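Local atomic coordinates of cellulosomal scaffoldin (Acetivibrio cellulolyticus, PDB entry 4WI0), a protein that contributes, through this X-module and dockerin portion, to a calcium-binding type II cohesin-dockerin complex, the whole protein probably hydrolysing internal beta-1,4 linkages in cellulose. Residues N117-S120 with T121-K124; V28-V31 with G32-K35. The protein carries 1 engineered substitution. One frame throughout, in Å; residues are numbered along the deposited sequence.

Interaction 1: residues N117-S120 with T121-K124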
loop_
_atom_site.group_PDB
_atom_site.type_symbol
_atom_site.label_atom_id
_atom_site.label_comp_id
_atom_site.label_asym_id
_atom_site.label_seq_id
_atom_site.Cartn_x
_atom_site.Cartn_y
_atom_site.Cartn_z
ATOM N N ASN B 117 -0.946 0.859 -9.579
ATOM C CA ASN B 117 -2.046 1.737 -9.987
ATOM C C ASN B 117 -2.942 1.119 -11.057
ATOM O O ASN B 117 -3.205 1.731 -12.086
ATOM C CB ASN B 117 -1.534 3.113 -10.441
ATOM C CG ASN B 117 -2.642 4.161 -10.495
ATOM O OD1 ASN B 117 -2.754 4.940 -11.454
ATOM N ND2 ASN B 117 -3.463 4.187 -9.465
ATOM N N THR B 118 -3.413 -0.097 -10.803
ATOM C CA THR B 118 -4.370 -0.748 -11.695
ATOM C C THR B 118 -5.552 -1.240 -10.891
ATOM O O THR B 118 -5.453 -1.415 -9.683
ATOM C CB THR B 118 -3.748 -1.947 -12.444
ATOM O OG1 THR B 118 -3.214 -2.875 -11.497
ATOM C CG2 THR B 118 -2.638 -1.487 -13.389
ATOM N N SER B 119 -6.678 -1.436 -11.567
ATOM C CA SER B 119 -7.829 -2.088 -10.961
ATOM C C SER B 119 -8.163 -3.357 -11.743
ATOM O O SER B 119 -7.637 -3.586 -12.832
ATOM C CB SER B 119 -9.028 -1.131 -10.905
ATOM O OG SER B 119 -9.443 -0.781 -12.202
ATOM N N SER B 120 -9.054 -4.165 -11.189
ATOM C CA SER B 120 -9.314 -5.518 -11.691
ATOM C C SER B 120 -9.748 -5.626 -13.161
ATOM O O SER B 120 -9.556 -6.679 -13.775
ATOM C CB SER B 120 -10.327 -6.228 -10.781
ATOM O OG SER B 120 -11.410 -5.379 -10.451
ATOM N N THR B 121 -10.319 -4.556 -13.721
ATOM C CA THR B 121 -10.722 -4.529 -15.135
ATOM C C THR B 121 -9.551 -4.304 -16.103
ATOM O O THR B 121 -9.672 -4.583 -17.294
ATOM C CB THR B 121 -11.775 -3.439 -15.403
ATOM O OG1 THR B 121 -11.231 -2.148 -15.093
ATOM C CG2 THR B 121 -13.017 -3.680 -14.568
ATOM N N ASP B 122 -8.430 -3.793 -15.602
ATOM C CA ASP B 122 -7.244 -3.595 -16.433
ATOM C C ASP B 122 -6.626 -4.947 -16.773
ATOM O O ASP B 122 -6.600 -5.846 -15.936
ATOM C CB ASP B 122 -6.212 -2.718 -15.715
ATOM C CG ASP B 122 -6.707 -1.300 -15.490
ATOM O OD1 ASP B 122 -7.325 -0.719 -16.413
ATOM O OD2 ASP B 122 -6.477 -0.766 -14.392
ATOM N N ALA B 123 -6.133 -5.082 -18.004
ATOM C CA ALA B 123 -5.430 -6.297 -18.434
ATOM C C ALA B 123 -4.140 -6.525 -17.640
ATOM O O ALA B 123 -3.774 -7.666 -17.358
ATOM C CB ALA B 123 -5.122 -6.226 -19.923
ATOM N N LYS B 124 -3.464 -5.438 -17.279
ATOM C CA LYS B 124 -2.212 -5.508 -16.521
ATOM C C LYS B 124 -2.385 -5.959 -15.064
ATOM O O LYS B 124 -1.434 -6.426 -14.439
ATOM C CB LYS B 124 -1.513 -4.149 -16.563
ATOM C CG LYS B 124 -0.189 -4.107 -15.834
ATOM C CD LYS B 124 0.549 -2.814 -16.112
ATOM C CE LYS B 124 1.296 -2.868 -17.428
ATOM N NZ LYS B 124 2.078 -1.618 -17.607
HETATM O O HOH W 1 -8.358 1.000 -13.851
#
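The carboxylate of D122 folds back over the backbone at the T118-S119 junction, its OD2 lying 3.4 Å from T118 CA and almost as near to T118 CB. The contact is placed by chi1 of -65°, which sets CG beside the backbone N of D122 and turns the acid toward the preceding strand. There S119 N donates to D122 OD2 over 2.9 Å in a nearly straight bond (167°), although the donor meets the anti side of the carboxylate and lies 29° out of its plane. A water gives OD2 a second donor at 2.6 Å and also hydrogen-bonds S119 OG at 2.7 Å, so it bridges the two side chains where their direct approach, S119 OG to D122 OD2, is 3.7 Å. The return bond runs from D122 N to S119 O at 2.9 Å, with the donor above the carbonyl plane. That bond closes a type I beta turn from S119 to D122, with S120 and T121 at its corners in helix-like backbone angles; the D122 carboxylate clasps the turn a second time. The turn leaves strand 118-119 of the dockerin, which pairs antiparallel with strand 136-137 of a calcium loop; N117 and T118 both face I137 in a G1 beta bulge. T118 crosses D122 obliquely: its hydroxyl is hydrogen-bonded to A115 O, while its methyl CG2 comes within 4.3 Å of K124 CB. Y125 packs against the side chains of T118 and S120, and S119 also lies against an apolar side chain of the other protein chain.

Interaction 2: residues V28-V31 with G32-K35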
loop_
_atom_site.group_PDB
_atom_site.type_symbol
_atom_site.label_atom_id
_atom_site.label_comp_id
_atom_site.label_asym_id
_atom_site.label_seq_id
_atom_site.Cartn_x
_atom_site.Cartn_y
_atom_site.Cartn_z
ATOM N N VAL B 28 -2.981 -25.486 6.976
ATOM C CA VAL B 28 -2.378 -25.732 8.271
ATOM C C VAL B 28 -2.039 -27.210 8.347
ATOM O O VAL B 28 -2.922 -28.052 8.246
ATOM C CB VAL B 28 -3.341 -25.365 9.419
ATOM C CG1 VAL B 28 -2.678 -25.574 10.770
ATOM C CG2 VAL B 28 -3.803 -23.926 9.276
ATOM N N GLU B 29 -0.751 -27.506 8.507
ATOM C CA GLU B 29 -0.236 -28.869 8.510
ATOM C C GLU B 29 0.319 -29.177 9.889
ATOM O O GLU B 29 0.991 -28.335 10.480
ATOM C CB GLU B 29 0.897 -29.025 7.477
ATOM C CG GLU B 29 1.822 -30.206 7.778
ATOM C CD GLU B 29 2.882 -30.479 6.726
ATOM O OE1 GLU B 29 3.331 -29.543 6.018
ATOM O OE2 GLU B 29 3.288 -31.656 6.645
ATOM N N ILE B 30 0.059 -30.385 10.383
ATOM C CA ILE B 30 0.710 -30.888 11.580
ATOM C C ILE B 30 1.918 -31.720 11.134
ATOM O O ILE B 30 1.785 -32.893 10.786
ATOM C CB ILE B 30 -0.251 -31.717 12.450
ATOM C CG1 ILE B 30 -1.438 -30.844 12.877
ATOM C CG2 ILE B 30 0.477 -32.278 13.675
ATOM C CD1 ILE B 30 -2.522 -31.593 13.597
ATOM N N VAL B 31 3.088 -31.081 11.132
ATOM C CA VAL B 31 4.315 -31.685 10.612
ATOM C C VAL B 31 4.565 -32.985 11.366
ATOM O O VAL B 31 4.412 -33.028 12.587
ATOM C CB VAL B 31 5.531 -30.752 10.777
ATOM C CG1 VAL B 31 6.811 -31.435 10.303
ATOM C CG2 VAL B 31 5.323 -29.451 10.013
ATOM N N GLY B 32 4.937 -34.034 10.634
ATOM C CA GLY B 32 5.142 -35.361 11.217
ATOM C C GLY B 32 3.947 -36.266 10.989
ATOM O O GLY B 32 4.052 -37.478 11.118
ATOM N N THR B 33 2.800 -35.671 10.677
ATOM C CA THR B 33 1.635 -36.401 10.213
ATOM C C THR B 33 1.379 -35.997 8.760
ATOM O O THR B 33 2.033 -35.099 8.216
ATOM C CB THR B 33 0.387 -36.068 11.053
ATOM O OG1 THR B 33 -0.049 -34.732 10.765
ATOM C CG2 THR B 33 0.677 -36.184 12.549
ATOM N N THR B 34 0.419 -36.657 8.133
ATOM C CA THR B 34 -0.058 -36.238 6.819
ATOM C C THR B 34 -1.393 -35.528 6.970
ATOM O O THR B 34 -2.213 -35.539 6.050
ATOM C CB THR B 34 -0.281 -37.448 5.903
ATOM O OG1 THR B 34 -1.370 -38.223 6.417
ATOM C CG2 THR B 34 0.979 -38.302 5.819
ATOM N N LYS B 35 -1.615 -34.920 8.132
ATOM C CA LYS B 35 -2.888 -34.295 8.436
ATOM C C LYS B 35 -2.784 -32.792 8.248
ATOM O O LYS B 35 -1.865 -32.147 8.772
ATOM C CB LYS B 35 -3.327 -34.651 9.856
ATOM C CG LYS B 35 -3.531 -36.149 10.054
ATOM C CD LYS B 35 -4.395 -36.475 11.260
ATOM C CE LYS B 35 -5.172 -37.770 11.058
ATOM N NZ LYS B 35 -4.340 -38.993 11.232
#
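V28 approaches K35 through backbone alone, carbonyl oxygen near carbonyl oxygen; its side chain packs instead on F45, V57 and I8 in the domain interior. At E29 the nearest approach is again to the backbone of K35, with E29 CA 3.7 Å from K35 O. The side chain of E29 is extended, and its OE2 runs out toward the T33 carbonyl, two acceptors that stay 4.0 Å apart.

I30 carries most of the contact. Its N donates to K35 O over 3.1 Å, and an angle of 174° at the hydrogen shows an almost linear bond. Its carbonyl oxygen is gripped twice by T33: T33 OG1 donates at 2.6 Å in the carbonyl plane, on a lone pair, whereas T33 N donates at 3.0 Å from a position tilted 17° from that plane. With chi1 of 71°, the T33 hydroxyl sits between its own backbone N and carbonyl carbon, close to the chain on both sides. From there it also accepts from K35 N at 3.1 Å, completing an ST turn, so one hydroxyl donates to the outgoing strand and accepts from the returning one. T33 OG1 lies 3.5 Å from I30 CB, and the methyls I30 CG2 and T33 CG2 approach to 4.1 Å. I30 is otherwise covered by V4, V50 and Y55.

V31 leads into the bend, its side chain lying on K58 of the neighbouring strand, and G32 takes the positive phi of the next corner. The T33 N to I30 O bond closes a type II beta turn from I30 to T33, linking strands 27-31 and 34-38 as a beta hairpin at one edge of the four-stranded antiparallel sheet in the carboxypeptidase regulatory-like X module.

Overall arrangement
The two interactions lie in different modules and on opposite sides of the chain's centre, with centres 38 Å apart and nearest atoms separated by about 27 Å, so they share no residues and do not touch. Interaction 2, about 17 Å from the chain's centre, comes first in sequence, in the X module, away from the calcium sites. Interaction 1, about 24 Å from that centre, lies in the dockerin: the side chain of S119 is about 5 Å from that of the calcium ligand A136, and that of T118 about 9 Å from a bound calcium ion. Within the assembly, the other protein chain reaches interaction 1 but does not touch interaction 2.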